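Local coordinates for actin binding protein family protein (Entamoeba histolytica HM-1:IMSS, PDB 6K2F) that probably binds actin monomers and holds back filament growth, acting in cell motility and shape, and is represented here by the N-terminal ADF-homology domain of a twinfilin, at residues N20-Q25 with A37-S43; F45-D50 with G127-Y131. All blocks are in the same frame, centred on the assembly; numbering follows the deposited sequence.

From the N terminus, the chain passes through helix 6-18 to residues 20-25, runs out along strand 23-29 and returns on strand 32-39. Interaction 1 closes this short loop as residues 37-43 come back alongside strand 23-29. Interaction 2 opens only afterwards: helix 45-49 waits 77 residues, while strands 62-68, 77-85 and 114-120 and the helices among them are laid down, for helix 127-137 to reach it. The two contacts are therefore in series and do not cross. They meet in space through Asp-48, whose carboxylate forms a salt bridge with Arg-22 and a probable hydrogen bond with Thr-42, so the end of the hairpin is tied to the helix that docks on the C-terminal helix.

Interaction 1: residues N20-Q25 with A37-S43; sequences NGRFIQ and AIEQGTS
Phe-23 and Glu-39 meet at the bulged end of an antiparallel beta hairpin, strands 23-29 and 32-39, within the mixed sheet of the ADF-homology domain. The short strand segments run at 163° to each other. A classic beta bulge sets Arg-22 and Phe-23 together opposite Glu-39, whose O accepts both amides in its carbonyl plane, Arg-22 N at 2.9 Å and Phe-23 N at 3.1 Å. The return bond, Glu-39 N to Phe-23 O, spans 2.9 Å.

With chi1 at 67°, CG of Phe-23 sits between its backbone N and carbonyl carbon, which lays one face of the ring against Glu-39; this CH-pi contact puts Glu-39 CB 3.4 Å from the ring centroid, squarely over that face. The glutamate then bends so that OE2 takes Gly-41 N at 2.8 Å, while OE1 is hydrogen-bonded to Tyr-55 OH. Beyond the bulge, Arg-22 NH2 reaches Thr-42 O at 2.8 Å, and its NE and NH1 form salt bridges with Asp-48 and Glu-69.

Ile-24 and Ile-38, on the opposite face of the sheet from Phe-23, pack on Met-15 of helix 6-18, whereas Phe-23 rests on Leu-51 and Val-52 of a loop and on Ile-64 of the neighbouring strand 62-68.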
# COMPACT_ATOMS: atom_id res chain seq x y z
N ASN A 20 -4.96 -1.51 4.00
CA ASN A 20 -4.96 -0.22 3.26
C ASN A 20 -3.74 0.63 3.62
O ASN A 20 -3.80 1.86 3.53
CB ASN A 20 -6.25 0.59 3.46
CG ASN A 20 -6.53 0.93 4.91
OD1 ASN A 20 -5.83 0.48 5.82
ND2 ASN A 20 -7.58 1.71 5.14
N GLY A 21 -2.64 -0.02 3.92
CA GLY A 21 -1.33 0.61 4.17
C GLY A 21 -0.30 -0.48 4.22
O GLY A 21 -0.71 -1.67 4.22
N ARG A 22 0.97 -0.13 4.30
CA ARG A 22 2.05 -1.14 4.25
C ARG A 22 2.72 -1.28 5.61
O ARG A 22 3.01 -2.43 5.99
CB ARG A 22 3.05 -0.78 3.15
CG ARG A 22 4.18 -1.80 3.05
CD ARG A 22 3.73 -3.21 2.70
NE ARG A 22 3.23 -3.27 1.34
CZ ARG A 22 2.66 -4.33 0.79
NH1 ARG A 22 2.47 -5.44 1.48
NH2 ARG A 22 2.23 -4.26 -0.46
N PHE A 23 3.13 -0.19 6.25
CA PHE A 23 3.86 -0.37 7.52
C PHE A 23 3.65 0.77 8.49
O PHE A 23 3.26 1.87 8.12
CB PHE A 23 5.34 -0.65 7.25
CG PHE A 23 6.19 0.44 6.66
CD1 PHE A 23 6.70 1.46 7.44
CD2 PHE A 23 6.63 0.33 5.35
CE1 PHE A 23 7.59 2.37 6.90
CE2 PHE A 23 7.53 1.25 4.82
CZ PHE A 23 8.00 2.26 5.60
N ILE A 24 3.93 0.44 9.73
CA ILE A 24 3.86 1.37 10.89
C ILE A 24 5.22 1.35 11.56
O ILE A 24 5.70 0.28 11.88
CB ILE A 24 2.76 0.95 11.88
CG1 ILE A 24 1.40 0.87 11.19
CG2 ILE A 24 2.77 1.90 13.07
CD1 ILE A 24 0.34 0.13 12.01
N GLN A 25 5.84 2.51 11.68
CA GLN A 25 7.08 2.64 12.45
C GLN A 25 6.67 3.00 13.86
O GLN A 25 5.75 3.85 14.00
CB GLN A 25 8.00 3.71 11.89
CG GLN A 25 9.34 3.79 12.62
CD GLN A 25 10.22 4.81 11.96
OE1 GLN A 25 9.74 5.80 11.42
NE2 GLN A 25 11.52 4.58 12.02
N ALA A 37 5.44 6.81 12.61
CA ALA A 37 5.13 7.12 11.20
C ALA A 37 4.33 5.98 10.60
O ALA A 37 4.43 4.84 11.11
CB ALA A 37 6.41 7.31 10.42
N ILE A 38 3.56 6.30 9.58
CA ILE A 38 2.75 5.31 8.83
C ILE A 38 3.07 5.50 7.35
O ILE A 38 3.00 6.64 6.87
CB ILE A 38 1.27 5.49 9.12
CG1 ILE A 38 0.98 5.38 10.62
CG2 ILE A 38 0.47 4.50 8.29
CD1 ILE A 38 -0.31 6.03 11.02
N GLU A 39 3.35 4.40 6.65
CA GLU A 39 3.62 4.40 5.20
C GLU A 39 2.50 3.64 4.50
O GLU A 39 2.31 2.43 4.79
CB GLU A 39 4.97 3.76 4.92
CG GLU A 39 5.28 3.59 3.45
CD GLU A 39 5.20 4.85 2.61
OE1 GLU A 39 5.94 5.82 2.93
OE2 GLU A 39 4.41 4.86 1.63
N GLN A 40 1.80 4.33 3.59
CA GLN A 40 0.70 3.76 2.78
C GLN A 40 1.28 2.67 1.89
O GLN A 40 0.61 1.64 1.72
CB GLN A 40 0.05 4.86 1.95
CG GLN A 40 -1.00 4.35 0.99
CD GLN A 40 -2.15 3.71 1.74
OE1 GLN A 40 -2.70 4.29 2.67
NE2 GLN A 40 -2.52 2.52 1.31
N GLY A 41 2.46 2.91 1.32
CA GLY A 41 3.06 1.98 0.35
C GLY A 41 2.15 1.76 -0.84
O GLY A 41 1.36 2.66 -1.22
N THR A 42 2.26 0.57 -1.44
CA THR A 42 1.65 0.23 -2.74
C THR A 42 1.17 -1.23 -2.68
O THR A 42 1.26 -1.86 -1.61
CB THR A 42 2.64 0.45 -3.90
OG1 THR A 42 3.64 -0.55 -3.84
CG2 THR A 42 3.28 1.82 -3.89
N SER A 43 0.74 -1.76 -3.80
CA SER A 43 0.36 -3.19 -3.91
C SER A 43 1.62 -4.04 -4.15
O SER A 43 1.44 -5.26 -4.33
CB SER A 43 -0.63 -3.36 -5.00
OG SER A 43 -0.05 -3.04 -6.24

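Interaction 2: residues F45-D50 with G127-Y131; sequences FDADLD and GKSGY
Helix 45-49 and the 127-131 part of helix 127-137 come within 8.4 Å, measured between the axes of these short segments, with their directions 106° apart, and their backbones come nearest where Asp-50 meets Gly-127. The junction illustrates how a polar rim and an apolar interior share one small interface.

At the rim, Asp-50 OD1 accepts Lys-128 N at 2.8 Å in a nearly straight bond, the donor standing above the carboxylate plane. A water bridges the same oxygen to Ser-129 N, so one carboxylate serves two amides in the first turn of helix 127-137, where its negative charge would probably interact favourably with the helix dipole. A second water joins Leu-49 O to Gly-127 N, and that carbonyl also receives a CA-H...O contact from Gly-127 CA at 3.4 Å. Lys-128 lays its aliphatic chain beside Asp-46, with its CE 3.9 Å from Asp-46 CB.

Deeper in, Leu-49 points at the other helix and brings CD1 to 3.6 Å from Tyr-131 CD2. CG of Tyr-131 lies anti to its backbone N (chi1 -175°), which brings the ring against Leu-49 and Phe-45. There the edge of Phe-45 is turned toward the tyrosine face in an offset edge-to-face pair, centroids 5.7 Å apart and planes at 75°. Leu-49 CG also lies over one face of the Phe-45 ring, displaced toward its rim, completing an apolar trio.

Phe-66 lies against Phe-45 and Leu-49, and Tyr-116 and Ile-118 against Tyr-131, so the pair of helices is seated on strands 62-68 and 114-120, an arrangement consistent with the ADF-homology fold, in which helices flank a central mixed sheet.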
# COMPACT_ATOMS: atom_id res chain seq x y z
N PHE A 45 4.82 -5.48 -2.68
CA PHE A 45 5.52 -5.81 -1.42
C PHE A 45 7.03 -5.62 -1.60
O PHE A 45 7.68 -5.01 -0.75
CB PHE A 45 5.19 -7.26 -1.04
CG PHE A 45 6.05 -7.83 0.06
CD1 PHE A 45 5.71 -7.62 1.38
CD2 PHE A 45 7.17 -8.59 -0.23
CE1 PHE A 45 6.45 -8.19 2.40
CE2 PHE A 45 7.92 -9.14 0.80
CZ PHE A 45 7.57 -8.93 2.10
N ASP A 46 7.56 -6.14 -2.70
CA ASP A 46 9.03 -6.13 -2.94
C ASP A 46 9.54 -4.69 -2.99
O ASP A 46 10.52 -4.38 -2.28
CB ASP A 46 9.37 -6.88 -4.23
CG ASP A 46 9.15 -8.38 -4.14
OD1 ASP A 46 9.28 -8.96 -3.04
OD2 ASP A 46 8.85 -8.97 -5.18
N ALA A 47 8.91 -3.84 -3.80
CA ALA A 47 9.26 -2.41 -3.92
C ALA A 47 9.13 -1.74 -2.55
O ALA A 47 10.01 -0.96 -2.16
CB ALA A 47 8.36 -1.73 -4.92
N ASP A 48 8.07 -2.05 -1.83
CA ASP A 48 7.77 -1.33 -0.57
C ASP A 48 8.84 -1.65 0.49
O ASP A 48 9.03 -0.82 1.40
CB ASP A 48 6.37 -1.63 -0.05
CG ASP A 48 5.22 -1.01 -0.84
OD1 ASP A 48 5.47 -0.32 -1.89
OD2 ASP A 48 4.07 -1.22 -0.40
N LEU A 49 9.52 -2.79 0.40
CA LEU A 49 10.55 -3.12 1.42
C LEU A 49 11.59 -1.99 1.46
O LEU A 49 12.09 -1.68 2.55
CB LEU A 49 11.20 -4.47 1.11
CG LEU A 49 10.37 -5.68 1.53
CD1 LEU A 49 10.92 -6.95 0.91
CD2 LEU A 49 10.31 -5.79 3.04
N ASP A 50 11.90 -1.39 0.31
CA ASP A 50 12.96 -0.36 0.25
C ASP A 50 12.47 0.94 0.91
O ASP A 50 13.34 1.76 1.31
CB ASP A 50 13.42 -0.15 -1.19
CG ASP A 50 14.33 -1.27 -1.67
OD1 ASP A 50 14.93 -1.95 -0.82
OD2 ASP A 50 14.45 -1.44 -2.91
N GLY A 127 15.43 -3.20 3.78
CA GLY A 127 15.16 -3.11 2.34
C GLY A 127 14.99 -4.48 1.72
O GLY A 127 15.04 -5.52 2.40
N LYS A 128 14.76 -4.51 0.42
CA LYS A 128 14.55 -5.77 -0.32
C LYS A 128 15.80 -6.67 -0.18
O LYS A 128 15.64 -7.88 0.09
CB LYS A 128 14.20 -5.45 -1.78
CG LYS A 128 13.93 -6.66 -2.66
CD LYS A 128 13.78 -6.32 -4.13
CE LYS A 128 13.17 -7.45 -4.94
NZ LYS A 128 13.94 -8.71 -4.81
N SER A 129 17.00 -6.10 -0.35
CA SER A 129 18.28 -6.84 -0.26
C SER A 129 18.41 -7.49 1.11
O SER A 129 18.82 -8.69 1.19
CB SER A 129 19.45 -5.94 -0.54
OG SER A 129 19.45 -5.53 -1.89
N GLY A 130 18.12 -6.72 2.16
CA GLY A 130 18.26 -7.21 3.54
C GLY A 130 17.27 -8.33 3.82
O GLY A 130 17.63 -9.32 4.50
N TYR A 131 16.06 -8.22 3.27
CA TYR A 131 15.01 -9.25 3.47
C TYR A 131 15.44 -10.55 2.79
O TYR A 131 15.29 -11.65 3.38
CB TYR A 131 13.68 -8.75 2.91
CG TYR A 131 12.53 -9.68 3.17
CD1 TYR A 131 12.22 -10.05 4.47
CD2 TYR A 131 11.81 -10.24 2.14
CE1 TYR A 131 11.18 -10.93 4.73
CE2 TYR A 131 10.77 -11.12 2.38
CZ TYR A 131 10.46 -11.47 3.68
OH TYR A 131 9.42 -12.31 3.92
O HOH W 1 12.83 -3.21 4.81
O HOH W 2 17.41 -3.36 -1.12